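ATP-dependent RNA helicase HrpB (Escherichia coli, PDB 6EUD) hydrolyses ATP to ADP and phosphate as a DExH-box RNA helicase that binds single-stranded RNA. Local coordinates at residues D256-K259 / A260-A264; F221-G224 / V225-Q229; M320-R323 / A324-G328. One frame throughout, in Å; residues are numbered along the deposited sequence.

Contact 1: D256-K259 / A260-A264; sequences DQRK and AILPA
This is a local contact along the end of a short helix, where D256, Q257 and R258 hold A260, I261 and L262 by backbone bonds. Helix 256-261 is the connection in the beta-alpha-beta unit of strands 243-248 and 269-274. That unit belongs to the second RecA-like domain of the helicase. A260 N donates to D256 O at 3.0 Å, and I261 N donates to Q257 O at 3.1 Å. L262 has already left helical torsions (psi 149°), yet its N still reaches R258 O at 2.8 Å and 163°. Of the three bonds it is the shortest and straightest. Side-chain carbons pack on the same carbonyls. I261 has CG1 beside its own backbone N (chi1 -69°), which brings CG1 to 3.2 Å from Q257 O. L262 CB lies 3.2 Å from R258 O. Farther out, L262 CD1 approaches R258 NH2 obliquely at 4.3 Å, a loose touch. The A260 methyl group faces the sheet and rests on C246, L248 and V272. Beyond the helix end, K270 NZ hydrogen-bonds to both A260 O and L262 O. One lysine thus meets two carbonyls at the C-terminal end of the helix, where its positive charge would probably also suit the helix dipole.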
loop_
_atom_site.group_PDB
_atom_site.type_symbol
_atom_site.label_atom_id
_atom_site.label_comp_id
_atom_site.label_asym_id
_atom_site.label_seq_id
_atom_site.Cartn_x
_atom_site.Cartn_y
_atom_site.Cartn_z
ATOM N N ASP A 256 -16.163 34.104 7.130
ATOM C CA ASP A 256 -17.080 32.993 6.902
ATOM C C ASP A 256 -16.679 31.810 7.776
ATOM O O ASP A 256 -17.531 31.060 8.248
ATOM C CB ASP A 256 -17.102 32.602 5.422
ATOM C CG ASP A 256 -17.928 33.562 4.575
ATOM O OD1 ASP A 256 -18.439 34.561 5.122
ATOM O OD2 ASP A 256 -18.065 33.325 3.359
ATOM N N GLN A 257 -15.377 31.670 7.999
ATOM C CA GLN A 257 -14.861 30.686 8.941
ATOM C C GLN A 257 -15.302 31.005 10.378
ATOM O O GLN A 257 -15.556 30.101 11.178
ATOM C CB GLN A 257 -13.333 30.617 8.848
ATOM C CG GLN A 257 -12.830 30.218 7.461
ATOM C CD GLN A 257 -11.370 29.787 7.442
ATOM O OE1 GLN A 257 -10.891 29.087 8.345
ATOM N NE2 GLN A 257 -10.655 30.200 6.402
ATOM N N ARG A 258 -15.401 32.296 10.691
ATOM C CA ARG A 258 -15.817 32.743 12.017
ATOM C C ARG A 258 -17.321 32.641 12.172
ATOM O O ARG A 258 -17.820 32.275 13.235
ATOM C CB ARG A 258 -15.366 34.182 12.276
ATOM C CG ARG A 258 -13.862 34.375 12.214
ATOM C CD ARG A 258 -13.148 33.483 13.226
ATOM N NE ARG A 258 -13.500 33.813 14.605
ATOM C CZ ARG A 258 -12.878 34.736 15.330
ATOM N NH1 ARG A 258 -11.866 35.416 14.806
ATOM N NH2 ARG A 258 -13.263 34.976 16.576
ATOM N N LYS A 259 -18.037 32.972 11.104
ATOM C CA LYS A 259 -19.491 32.862 11.089
ATOM C C LYS A 259 -19.937 31.410 11.317
ATOM O O LYS A 259 -20.915 31.150 12.022
ATOM C CB LYS A 259 -20.042 33.378 9.769
ATOM C CG LYS A 259 -21.543 33.450 9.728
ATOM C CD LYS A 259 -22.024 33.924 8.375
ATOM C CE LYS A 259 -21.610 32.965 7.285
ATOM N NZ LYS A 259 -22.177 33.405 5.988
ATOM N N ALA A 260 -19.204 30.475 10.723
ATOM C CA ALA A 260 -19.436 29.058 10.956
ATOM C C ALA A 260 -19.029 28.596 12.368
ATOM O O ALA A 260 -19.713 27.768 12.950
ATOM C CB ALA A 260 -18.710 28.227 9.909
ATOM N N ILE A 261 -17.936 29.112 12.929
ATOM C CA ILE A 261 -17.468 28.596 14.221
ATOM C C ILE A 261 -18.234 29.215 15.371
ATOM O O ILE A 261 -18.555 28.531 16.343
ATOM C CB ILE A 261 -15.951 28.829 14.441
ATOM C CG1 ILE A 261 -15.140 27.943 13.490
ATOM C CG2 ILE A 261 -15.553 28.536 15.895
ATOM C CD1 ILE A 261 -13.648 27.947 13.754
ATOM N N LEU A 262 -18.535 30.506 15.248
ATOM C CA LEU A 262 -19.233 31.243 16.295
ATOM C C LEU A 262 -20.723 30.923 16.337
ATOM O O LEU A 262 -21.325 30.621 15.306
ATOM C CB LEU A 262 -19.035 32.747 16.110
ATOM C CG LEU A 262 -17.603 33.228 16.337
ATOM C CD1 LEU A 262 -17.522 34.752 16.245
ATOM C CD2 LEU A 262 -17.079 32.719 17.681
ATOM N N PRO A 263 -21.323 30.990 17.535
ATOM C CA PRO A 263 -22.756 30.734 17.674
ATOM C C PRO A 263 -23.592 31.575 16.717
ATOM O O PRO A 263 -23.233 32.710 16.422
ATOM C CB PRO A 263 -23.040 31.116 19.128
ATOM C CG PRO A 263 -21.745 30.863 19.826
ATOM C CD PRO A 263 -20.684 31.257 18.837
ATOM N N ALA A 264 -24.676 30.991 16.219
ATOM C CA ALA A 264 -25.650 31.700 15.408
ATOM C C ALA A 264 -26.101 32.975 16.097
ATOM O O ALA A 264 -26.229 33.010 17.320
ATOM C CB ALA A 264 -26.844 30.812 15.128
#

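Contact 2: F221-G224 / V225-Q229; sequences FLPG and VGEIQ
G224 and I228 meet at the start of helix 225-236. I228 N donates to G224 O at 2.9 Å, with an N-H...O angle of 168°. G224 is the N-cap, and this bond closes the first turn. The same carbonyl oxygen is packed by I228 CG1 at 3.3 Å. I228 CG1 stands beside its own backbone N (chi1 -67°), on the side where it also meets L222. There L222 CB lies 4.2 Å from I228 CG1, and L222 CD1 reaches the backbone at I228 CA.

The side chain of E227 folds back over the turn. Its bend at chi2 (80°) carries the carboxylate to the N-cap, with E227 OE1 2.9 Å from G224 N. P223 and E227 cross at about a right angle, with P223 CD 3.8 Å from E227 CG. G224 is extended, and a beta carbon on it would sit tight against E227 OE1. The sequence FLPGVGEI, running from strand 217-221 into the helix, matches the FLxGxxEI pattern of motif IV in DEAH/RHA helicases.

A second shell fixes these groups. E227 OE1 forms a salt bridge with R297 NH1, while R230 gives E227 OE2 a long, weak ion pair. An alanine in place of E227 would probably leave R297 without this salt-bridge partner and strip most of the packing from the P223 ring. P223 also touches R297 and C293 of strand 287-302. L222 touches both C293 and F199, and F199 of helix 199-213 touches E227 as well. Y249 packs against V225 and I228. Backbone bonds from F221 to V291 and from L222 to A274 anchor the start of the loop between two neighbouring strands.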
loop_
_atom_site.group_PDB
_atom_site.type_symbol
_atom_site.label_atom_id
_atom_site.label_comp_id
_atom_site.label_asym_id
_atom_site.label_seq_id
_atom_site.Cartn_x
_atom_site.Cartn_y
_atom_site.Cartn_z
ATOM N N PHE A 221 -21.515 16.847 8.359
ATOM C CA PHE A 221 -20.233 16.358 7.845
ATOM C C PHE A 221 -20.396 15.850 6.429
ATOM O O PHE A 221 -21.262 15.031 6.180
ATOM C CB PHE A 221 -19.657 15.242 8.734
ATOM C CG PHE A 221 -19.169 15.726 10.101
ATOM C CD1 PHE A 221 -19.946 15.538 11.253
ATOM C CD2 PHE A 221 -17.936 16.365 10.232
ATOM C CE1 PHE A 221 -19.498 15.974 12.514
ATOM C CE2 PHE A 221 -17.478 16.806 11.486
ATOM C CZ PHE A 221 -18.258 16.609 12.628
ATOM N N LEU A 222 -19.558 16.346 5.513
ATOM C CA LEU A 222 -19.571 15.951 4.104
ATOM C C LEU A 222 -18.159 15.554 3.650
ATOM O O LEU A 222 -17.180 15.874 4.332
ATOM C CB LEU A 222 -20.129 17.101 3.263
ATOM C CG LEU A 222 -21.605 17.307 3.586
ATOM C CD1 LEU A 222 -22.194 18.550 2.938
ATOM C CD2 LEU A 222 -22.362 16.038 3.167
ATOM N N PRO A 223 -18.037 14.854 2.500
ATOM C CA PRO A 223 -16.704 14.373 2.094
ATOM C C PRO A 223 -15.733 15.473 1.631
ATOM O O PRO A 223 -14.533 15.362 1.884
ATOM C CB PRO A 223 -17.011 13.429 0.924
ATOM C CG PRO A 223 -18.491 13.091 1.053
ATOM C CD PRO A 223 -19.101 14.326 1.622
ATOM N N GLY A 224 -16.230 16.496 0.945
ATOM C CA GLY A 224 -15.368 17.553 0.464
ATOM C C GLY A 224 -16.082 18.816 0.026
ATOM O O GLY A 224 -17.315 18.908 0.080
ATOM N N VAL A 225 -15.291 19.785 -0.431
ATOM C CA VAL A 225 -15.782 21.097 -0.814
ATOM C C VAL A 225 -16.886 21.059 -1.861
ATOM O O VAL A 225 -17.917 21.736 -1.734
ATOM C CB VAL A 225 -14.635 21.960 -1.335
ATOM C CG1 VAL A 225 -15.156 23.343 -1.797
ATOM C CG2 VAL A 225 -13.585 22.123 -0.245
ATOM N N GLY A 226 -16.690 20.265 -2.897
ATOM C CA GLY A 226 -17.728 20.124 -3.908
ATOM C C GLY A 226 -19.066 19.703 -3.323
ATOM O O GLY A 226 -20.090 20.277 -3.688
ATOM N N GLU A 227 -19.061 18.723 -2.408
ATOM C CA GLU A 227 -20.306 18.245 -1.804
ATOM C C GLU A 227 -20.889 19.312 -0.900
ATOM O O GLU A 227 -22.105 19.511 -0.880
ATOM C CB GLU A 227 -20.104 16.949 -1.015
ATOM C CG GLU A 227 -19.828 15.725 -1.860
ATOM C CD GLU A 227 -18.380 15.622 -2.319
ATOM O OE1 GLU A 227 -17.488 16.170 -1.626
ATOM O OE2 GLU A 227 -18.139 14.971 -3.362
ATOM N N ILE A 228 -20.025 20.006 -0.165
ATOM C CA ILE A 228 -20.465 21.152 0.618
ATOM C C ILE A 228 -21.223 22.177 -0.235
ATOM O O ILE A 228 -22.285 22.663 0.165
ATOM C CB ILE A 228 -19.284 21.849 1.300
ATOM C CG1 ILE A 228 -18.685 20.922 2.358
ATOM C CG2 ILE A 228 -19.729 23.193 1.915
ATOM C CD1 ILE A 228 -17.565 21.539 3.155
ATOM N N GLN A 229 -20.694 22.502 -1.413
ATOM C CA GLN A 229 -21.328 23.503 -2.272
ATOM C C GLN A 229 -22.675 23.017 -2.791
ATOM O O GLN A 229 -23.682 23.742 -2.740
ATOM C CB GLN A 229 -20.417 23.854 -3.440
ATOM C CG GLN A 229 -19.080 24.400 -3.033
ATOM C CD GLN A 229 -18.214 24.750 -4.226
ATOM O OE1 GLN A 229 -18.585 24.489 -5.368
ATOM N NE2 GLN A 229 -17.057 25.356 -3.966
#

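Contact 3: M320-R323 / A324-G328; sequences MTQR and AGRAG
A324 N donates to M320 O at 2.9 Å, and G325 N donates to T321 O at 3.0 Å. R326 N donates to R323 O at 3.2 Å, from well above the carbonyl plane, and makes a weak bond to Q322 O at 3.4 Å. A type I beta turn from G325 to G328 follows.

The side chains of Q322 and R326 run side by side in the same direction. Q322 CG lies anti to the backbone N (chi1 179°), and the bend at chi2 sets the amide beside the arginine. Q322 NE2 stands over the centre of one guanidinium face, 3.9 Å from R326 CZ. The two planes are 63° apart. E279 O accepts a hydrogen bond from Q322 NE2. R323 runs roughly at right angles to this pair, into salt bridges with D292 and E279.

A324 packs on S335 and H337, and R326 on L219 and F221. R326 NH1 lies close to R329, and the R326 side chain is about 4 Å from that of T32, in the predicted ATP site. The sequence QRAGRAGR is helicase motif VI. In related DEAH/RHA helicases this motif faces the nucleotide; the position of R326 beside T32 is consistent with that.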
loop_
_atom_site.group_PDB
_atom_site.type_symbol
_atom_site.label_atom_id
_atom_site.label_comp_id
_atom_site.label_asym_id
_atom_site.label_seq_id
_atom_site.Cartn_x
_atom_site.Cartn_y
_atom_site.Cartn_z
ATOM N N MET A 320 -17.417 7.851 13.395
ATOM C CA MET A 320 -18.845 8.141 13.455
ATOM C C MET A 320 -19.226 8.551 14.882
ATOM O O MET A 320 -20.024 9.480 15.104
ATOM C CB MET A 320 -19.659 6.941 12.998
ATOM C CG MET A 320 -19.819 6.854 11.459
ATOM S SD MET A 320 -21.042 5.634 10.940
ATOM C CE MET A 320 -20.226 4.130 11.476
ATOM N N THR A 321 -18.615 7.884 15.849
ATOM C CA THR A 321 -18.843 8.191 17.257
ATOM C C THR A 321 -18.214 9.536 17.627
ATOM O O THR A 321 -18.812 10.334 18.347
ATOM C CB THR A 321 -18.299 7.069 18.158
ATOM O OG1 THR A 321 -19.098 5.896 17.953
ATOM C CG2 THR A 321 -18.379 7.452 19.606
ATOM N N GLN A 322 -17.019 9.803 17.115
ATOM C CA GLN A 322 -16.396 11.099 17.356
ATOM C C GLN A 322 -17.264 12.220 16.746
ATOM O O GLN A 322 -17.462 13.264 17.368
ATOM C CB GLN A 322 -14.981 11.126 16.802
ATOM C CG GLN A 322 -14.247 12.429 16.982
ATOM C CD GLN A 322 -13.828 12.703 18.419
ATOM O OE1 GLN A 322 -13.661 11.777 19.218
ATOM N NE2 GLN A 322 -13.642 13.984 18.750
ATOM N N ARG A 323 -17.823 11.974 15.561
ATOM C CA ARG A 323 -18.697 12.938 14.900
ATOM C C ARG A 323 -19.981 13.173 15.681
ATOM O O ARG A 323 -20.445 14.299 15.788
ATOM C CB ARG A 323 -19.051 12.473 13.494
ATOM C CG ARG A 323 -17.936 12.619 12.529
ATOM C CD ARG A 323 -18.258 12.026 11.162
ATOM N NE ARG A 323 -17.077 12.154 10.313
ATOM C CZ ARG A 323 -17.073 12.036 8.994
ATOM N NH1 ARG A 323 -18.196 11.782 8.339
ATOM N NH2 ARG A 323 -15.938 12.183 8.327
ATOM N N ALA A 324 -20.565 12.103 16.208
ATOM C CA ALA A 324 -21.764 12.207 17.025
ATOM C C ALA A 324 -21.501 13.056 18.276
ATOM O O ALA A 324 -22.339 13.859 18.680
ATOM C CB ALA A 324 -22.252 10.821 17.412
ATOM N N GLY A 325 -20.322 12.899 18.869
ATOM C CA GLY A 325 -19.982 13.608 20.093
ATOM C C GLY A 325 -19.833 15.098 19.889
ATOM O O GLY A 325 -19.811 15.859 20.858
ATOM N N ARG A 326 -19.719 15.525 18.633
ATOM C CA ARG A 326 -19.713 16.952 18.319
ATOM C C ARG A 326 -21.105 17.586 18.542
ATOM O O ARG A 326 -21.238 18.816 18.583
ATOM C CB ARG A 326 -19.213 17.199 16.878
ATOM C CG ARG A 326 -17.703 16.962 16.704
ATOM C CD ARG A 326 -17.009 17.078 18.036
ATOM N NE ARG A 326 -15.659 17.611 17.977
ATOM C CZ ARG A 326 -14.876 17.694 19.046
ATOM N NH1 ARG A 326 -15.336 17.268 20.217
ATOM N NH2 ARG A 326 -13.647 18.193 18.953
ATOM N N ALA A 327 -22.131 16.748 18.722
ATOM C CA ALA A 327 -23.460 17.241 19.077
ATOM C C ALA A 327 -23.660 17.306 20.597
ATOM O O ALA A 327 -24.747 17.621 21.062
ATOM C CB ALA A 327 -24.567 16.359 18.425
ATOM N N GLY A 328 -22.608 17.034 21.368
ATOM C CA GLY A 328 -22.751 16.838 22.799
ATOM C C GLY A 328 -21.803 17.665 23.639
ATOM O O GLY A 328 -21.525 17.309 24.774
#

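Along the chain, contact 2 comes first, then contact 1, then contact 3. They follow in series, so none nests in or crosses another. Each closes only a local turn. Contact 2 starts the helix after strand 217-221. Contact 1 ends the helix between strands 243-248 and 269-274. Contact 3 lies in the later part of helix 317-325 and the turn that follows, before strand 333-337. All three attach to one sheet of the second RecA-like domain. Contacts 2 and 3 touch directly: F221 CE1 packs on R323 CB at 3.7 Å, joining motif IV to motif VI. Contact 1 stands apart, its nearest atoms about 10 Å from those of either other contact.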